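PDB 2DG8: putative tetR-family transcriptional regulatory protein from Streptomyces coelicolor, which probably binds operator DNA as a dimer through a helix-turn-helix motif and regulates transcription, as other TetR-family repressors do. Local coordinates for residues V93-E98 and L154-A159; F64-I68 and D103-T107. All blocks are in the same frame, centred on the assembly; numbering follows the deposited sequence.

How the interactions relate
Interaction 1 joins helix 82-98 to helix 141-159 inside the regulatory domain, whereas interaction 2 ties helix 53-77 to helix 101-116 near the centre of the chain, close to where the DNA-binding helices meet that domain. They hold four different helices, yet they touch: Ala159 packs on Leu104, and Leu96 on Ile68. Both are partly buried, with opposite chemistry inside. Interaction 1 brings its helices close and buries its polar centre, an arginine stacked, hydrogen-bonded and salt-bridged, with Glu98 at the exposed rim. In interaction 2 the axes stand farther apart, a phenylalanine reaches across to form a largely apolar interior, and the histidine-aspartate hydrogen bond lies at exposed His67.

Interaction 1: V93-E98 and L154-A159; sequences VHELSE and LTLHRA
A close helix-helix contact round buried Arg158 joins the C-terminal part of helix 82-98 to the end of helix 141-159 in the regulatory domain. The segment axes approach to 8.1 Å and cross at -46°. Arg158 is a knob in a hole formed by Val93, His94, Ser97 and Glu98. Its chain bends at chi3 (82°), which lays the guanidinium flat on one face of the His94 ring, with centres 3.7 Å apart and planes 15° from parallel. CD lies over the same ring as a CH-pi contact. In the guanidinium plane, Arg158 NH2 donates to Ser97 OG in a short but bent bond of 2.7 Å. Arg158 NH2 also approaches Glu98 OE1, 3.1 Å away, from above the carboxylate plane, forming a salt bridge. Ser97 OG in turn donates to His94 O, tying the serine to its own helix. The domain is the all-helical C-terminal one of TetR regulators; here Thr170 of helix 167-177 bonds His94 NE2, and the His165 carbonyl, in the loop before that helix, accepts from Arg158 NE. The backbones come nearest at Ser97 and Ala159, CA to CA 4.4 Å, where the Ala159 methyl sits on Ser97 O and a water bridges Ser97 O to Ala159 O.

Interaction 2: F64-I68 and D103-T107; sequences FTDHI and DLVLT
Phe64 reaches from helix 53-77 across to Asp103, Leu106 and Thr107 of helix 101-116, bridging segment axes that stay 11.3 Å apart. From CB, its CG stands anti to the backbone N (chi1 169°), which carries the ring across to the other helix. Phe64 CD2 meets Leu106 CD1 at 3.6 Å. Phe64 CE2 lies 3.6 Å from Asp103 OD2, which comes in at the ring edge. At the far end Phe64 CZ reaches Thr107 OG1 at 3.3 Å, again near the ring plane, and lies equally close to Asp103 O; CE1 also faces Thr107 OG1. Leu106 CB sits over one face, a CH-pi contact 3.8 Å from the Phe64 centroid. Thr107 OG1 donates to Asp103 O at 2.7 Å, which fixes its rotation beside the ring. One turn after Phe64, His67 NE2 donates to Asp103 OD1 at 3.0 Å in a fairly straight bond (159°), in the imidazole plane but above that of the carboxylate. With an alanine at Asp103, His67 NE2 is likely to lose its acceptor and the Phe64 edge its carboxylate neighbour. Trp127 of helix 121-135 packs against both Ile68 and Thr107, while Leu106 rests on Leu19, Ile22 and Ala23 of helix 10-25.

Interaction 1: V93-E98 and L154-A159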
loop_
_atom_site.group_PDB
_atom_site.type_symbol
_atom_site.label_atom_id
_atom_site.label_comp_id
_atom_site.label_asym_id
_atom_site.label_seq_id
_atom_site.Cartn_x
_atom_site.Cartn_y
_atom_site.Cartn_z
ATOM N N VAL A 93 6.122 -12.517 -5.580
ATOM C CA VAL A 93 6.466 -11.409 -4.703
ATOM C C VAL A 93 7.599 -10.558 -5.253
ATOM O O VAL A 93 7.508 -9.332 -5.251
ATOM C CB VAL A 93 6.867 -11.906 -3.298
ATOM C CG1 VAL A 93 7.591 -10.795 -2.539
ATOM C CG2 VAL A 93 5.622 -12.338 -2.530
ATOM N N HIS A 94 8.673 -11.199 -5.712
ATOM C CA HIS A 94 9.792 -10.428 -6.237
ATOM C C HIS A 94 9.464 -9.727 -7.555
ATOM O O HIS A 94 9.852 -8.578 -7.775
ATOM C CB HIS A 94 11.034 -11.318 -6.354
ATOM C CG HIS A 94 11.667 -11.616 -5.026
ATOM N ND1 HIS A 94 13.000 -11.378 -4.768
ATOM C CD2 HIS A 94 11.135 -12.055 -3.862
ATOM C CE1 HIS A 94 13.259 -11.650 -3.503
ATOM N NE2 HIS A 94 12.144 -12.062 -2.928
ATOM N N GLU A 95 8.720 -10.395 -8.420
ATOM C CA GLU A 95 8.355 -9.767 -9.681
ATOM C C GLU A 95 7.466 -8.534 -9.439
ATOM O O GLU A 95 7.697 -7.474 -10.007
ATOM C CB GLU A 95 7.626 -10.764 -10.583
ATOM C CG GLU A 95 7.235 -10.175 -11.928
ATOM C CD GLU A 95 6.575 -11.184 -12.852
ATOM O OE1 GLU A 95 7.046 -12.344 -12.904
ATOM O OE2 GLU A 95 5.601 -10.807 -13.538
ATOM N N LEU A 96 6.463 -8.671 -8.580
ATOM C CA LEU A 96 5.554 -7.562 -8.300
ATOM C C LEU A 96 6.230 -6.398 -7.587
ATOM O O LEU A 96 5.804 -5.258 -7.731
ATOM C CB LEU A 96 4.381 -8.022 -7.435
ATOM C CG LEU A 96 3.374 -9.067 -7.923
ATOM C CD1 LEU A 96 2.509 -9.482 -6.729
ATOM C CD2 LEU A 96 2.514 -8.508 -9.052
ATOM N N SER A 97 7.263 -6.681 -6.804
ATOM C CA SER A 97 7.945 -5.628 -6.076
ATOM C C SER A 97 8.971 -4.848 -6.882
ATOM O O SER A 97 9.304 -3.726 -6.511
ATOM C CB SER A 97 8.635 -6.191 -4.827
ATOM O OG SER A 97 9.788 -6.951 -5.168
ATOM N N GLU A 98 9.471 -5.407 -7.981
ATOM C CA GLU A 98 10.502 -4.685 -8.727
ATOM C C GLU A 98 10.478 -4.651 -10.248
ATOM O O GLU A 98 11.228 -3.883 -10.849
ATOM C CB GLU A 98 11.883 -5.187 -8.293
ATOM C CG GLU A 98 12.053 -6.691 -8.354
ATOM C CD GLU A 98 13.451 -7.137 -7.943
ATOM O OE1 GLU A 98 13.943 -6.688 -6.884
ATOM O OE2 GLU A 98 14.057 -7.943 -8.682
ATOM N N LEU A 154 4.953 -8.342 1.862
ATOM C CA LEU A 154 6.319 -8.610 1.407
ATOM C C LEU A 154 6.622 -7.796 0.156
ATOM O O LEU A 154 7.704 -7.239 0.011
ATOM C CB LEU A 154 6.515 -10.109 1.104
ATOM C CG LEU A 154 6.610 -11.086 2.289
ATOM C CD1 LEU A 154 6.603 -12.537 1.792
ATOM C CD2 LEU A 154 7.878 -10.815 3.078
ATOM N N THR A 155 5.652 -7.732 -0.745
ATOM C CA THR A 155 5.794 -6.990 -1.991
ATOM C C THR A 155 6.036 -5.512 -1.701
ATOM O O THR A 155 6.960 -4.893 -2.240
ATOM C CB THR A 155 4.516 -7.132 -2.843
ATOM O OG1 THR A 155 4.318 -8.516 -3.180
ATOM C CG2 THR A 155 4.617 -6.305 -4.107
ATOM N N LEU A 156 5.192 -4.963 -0.837
ATOM C CA LEU A 156 5.262 -3.569 -0.457
ATOM C C LEU A 156 6.583 -3.236 0.212
ATOM O O LEU A 156 7.202 -2.226 -0.105
ATOM C CB LEU A 156 4.102 -3.236 0.483
ATOM C CG LEU A 156 3.797 -1.773 0.823
ATOM C CD1 LEU A 156 4.818 -1.231 1.815
ATOM C CD2 LEU A 156 3.785 -0.951 -0.458
ATOM N N HIS A 157 7.021 -4.076 1.143
ATOM C CA HIS A 157 8.274 -3.794 1.825
ATOM C C HIS A 157 9.496 -3.935 0.942
ATOM O O HIS A 157 10.493 -3.259 1.174
ATOM C CB HIS A 157 8.418 -4.651 3.083
ATOM C CG HIS A 157 7.607 -4.148 4.234
ATOM N ND1 HIS A 157 7.791 -4.587 5.526
ATOM C CD2 HIS A 157 6.623 -3.219 4.287
ATOM C CE1 HIS A 157 6.958 -3.947 6.327
ATOM N NE2 HIS A 157 6.238 -3.112 5.600
ATOM N N ARG A 158 9.434 -4.794 -0.071
ATOM C CA ARG A 158 10.582 -4.924 -0.971
ATOM C C ARG A 158 10.602 -3.748 -1.947
ATOM O O ARG A 158 11.643 -3.135 -2.185
ATOM C CB ARG A 158 10.522 -6.213 -1.789
ATOM C CG ARG A 158 10.823 -7.471 -1.029
ATOM C CD ARG A 158 11.229 -8.589 -1.993
ATOM N NE ARG A 158 12.635 -8.510 -2.393
ATOM C CZ ARG A 158 13.083 -8.145 -3.596
ATOM N NH1 ARG A 158 14.392 -8.123 -3.832
ATOM N NH2 ARG A 158 12.243 -7.798 -4.563
ATOM N N ALA A 159 9.435 -3.440 -2.500
ATOM C CA ALA A 159 9.299 -2.359 -3.471
ATOM C C ALA A 159 9.729 -0.993 -2.947
ATOM O O ALA A 159 10.431 -0.255 -3.636
ATOM C CB ALA A 159 7.867 -2.292 -3.965
HETATM O O HOH W 1 10.599 -1.194 -6.472
#

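Interaction 2: F64-I68 and D103-T107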
loop_
_atom_site.group_PDB
_atom_site.type_symbol
_atom_site.label_atom_id
_atom_site.label_comp_id
_atom_site.label_asym_id
_atom_site.label_seq_id
_atom_site.Cartn_x
_atom_site.Cartn_y
_atom_site.Cartn_z
ATOM N N PHE A 64 -6.702 -2.845 -14.803
ATOM C CA PHE A 64 -5.390 -3.013 -14.171
ATOM C C PHE A 64 -5.474 -4.191 -13.199
ATOM O O PHE A 64 -4.556 -4.997 -13.082
ATOM C CB PHE A 64 -4.980 -1.747 -13.406
ATOM C CG PHE A 64 -3.782 -1.945 -12.531
ATOM C CD1 PHE A 64 -3.925 -2.137 -11.160
ATOM C CD2 PHE A 64 -2.504 -2.010 -13.090
ATOM C CE1 PHE A 64 -2.811 -2.395 -10.357
ATOM C CE2 PHE A 64 -1.385 -2.271 -12.295
ATOM C CZ PHE A 64 -1.542 -2.463 -10.927
ATOM N N THR A 65 -6.602 -4.281 -12.518
ATOM C CA THR A 65 -6.861 -5.350 -11.564
ATOM C C THR A 65 -6.832 -6.724 -12.244
ATOM O O THR A 65 -6.218 -7.664 -11.734
ATOM C CB THR A 65 -8.216 -5.083 -10.856
ATOM O OG1 THR A 65 -7.944 -4.595 -9.534
ATOM C CG2 THR A 65 -9.101 -6.323 -10.809
ATOM N N ASP A 66 -7.471 -6.828 -13.405
ATOM C CA ASP A 66 -7.503 -8.082 -14.161
ATOM C C ASP A 66 -6.082 -8.519 -14.506
ATOM O O ASP A 66 -5.745 -9.703 -14.461
ATOM C CB ASP A 66 -8.301 -7.899 -15.461
ATOM C CG ASP A 66 -9.803 -7.792 -15.225
ATOM O OD1 ASP A 66 -10.529 -7.391 -16.162
ATOM O OD2 ASP A 66 -10.265 -8.117 -14.111
ATOM N N HIS A 67 -5.257 -7.537 -14.852
ATOM C CA HIS A 67 -3.860 -7.749 -15.232
ATOM C C HIS A 67 -2.999 -8.378 -14.132
ATOM O O HIS A 67 -2.280 -9.349 -14.378
ATOM C CB HIS A 67 -3.258 -6.402 -15.675
ATOM C CG HIS A 67 -1.761 -6.369 -15.661
ATOM N ND1 HIS A 67 -0.988 -7.044 -16.582
ATOM C CD2 HIS A 67 -0.894 -5.743 -14.829
ATOM C CE1 HIS A 67 0.288 -6.835 -16.318
ATOM N NE2 HIS A 67 0.374 -6.049 -15.259
ATOM N N ILE A 68 -3.069 -7.826 -12.925
ATOM C CA ILE A 68 -2.284 -8.350 -11.815
ATOM C C ILE A 68 -2.802 -9.721 -11.397
ATOM O O ILE A 68 -2.018 -10.613 -11.054
ATOM C CB ILE A 68 -2.303 -7.380 -10.611
ATOM C CG1 ILE A 68 -1.695 -6.034 -11.029
ATOM C CG2 ILE A 68 -1.481 -7.946 -9.461
ATOM C CD1 ILE A 68 -0.220 -6.111 -11.419
ATOM N N ASP A 103 3.224 -0.536 -12.563
ATOM C CA ASP A 103 2.265 -1.369 -11.847
ATOM C C ASP A 103 2.250 -1.040 -10.348
ATOM O O ASP A 103 1.185 -0.979 -9.722
ATOM C CB ASP A 103 2.580 -2.847 -12.081
ATOM C CG ASP A 103 2.235 -3.296 -13.498
ATOM O OD1 ASP A 103 2.535 -4.457 -13.858
ATOM O OD2 ASP A 103 1.652 -2.482 -14.253
ATOM N N LEU A 104 3.428 -0.818 -9.774
ATOM C CA LEU A 104 3.524 -0.471 -8.361
ATOM C C LEU A 104 2.778 0.842 -8.105
ATOM O O LEU A 104 2.027 0.959 -7.144
ATOM C CB LEU A 104 4.994 -0.319 -7.955
ATOM C CG LEU A 104 5.291 0.253 -6.569
ATOM C CD1 LEU A 104 4.800 -0.706 -5.473
ATOM C CD2 LEU A 104 6.798 0.497 -6.454
ATOM N N VAL A 105 3.001 1.828 -8.967
ATOM C CA VAL A 105 2.342 3.129 -8.829
ATOM C C VAL A 105 0.817 3.025 -8.984
ATOM O O VAL A 105 0.068 3.620 -8.206
ATOM C CB VAL A 105 2.913 4.148 -9.874
ATOM C CG1 VAL A 105 2.114 5.449 -9.857
ATOM C CG2 VAL A 105 4.371 4.434 -9.565
ATOM N N LEU A 106 0.354 2.260 -9.972
ATOM C CA LEU A 106 -1.088 2.099 -10.191
ATOM C C LEU A 106 -1.704 1.369 -9.001
ATOM O O LEU A 106 -2.817 1.682 -8.565
ATOM C CB LEU A 106 -1.351 1.339 -11.496
ATOM C CG LEU A 106 -1.018 2.111 -12.792
ATOM C CD1 LEU A 106 -1.208 1.209 -14.026
ATOM C CD2 LEU A 106 -1.914 3.346 -12.895
ATOM N N THR A 107 -0.973 0.402 -8.462
ATOM C CA THR A 107 -1.455 -0.325 -7.303
ATOM C C THR A 107 -1.637 0.666 -6.152
ATOM O O THR A 107 -2.677 0.693 -5.500
ATOM C CB THR A 107 -0.451 -1.427 -6.849
ATOM O OG1 THR A 107 -0.266 -2.379 -7.899
ATOM C CG2 THR A 107 -0.969 -2.149 -5.627
#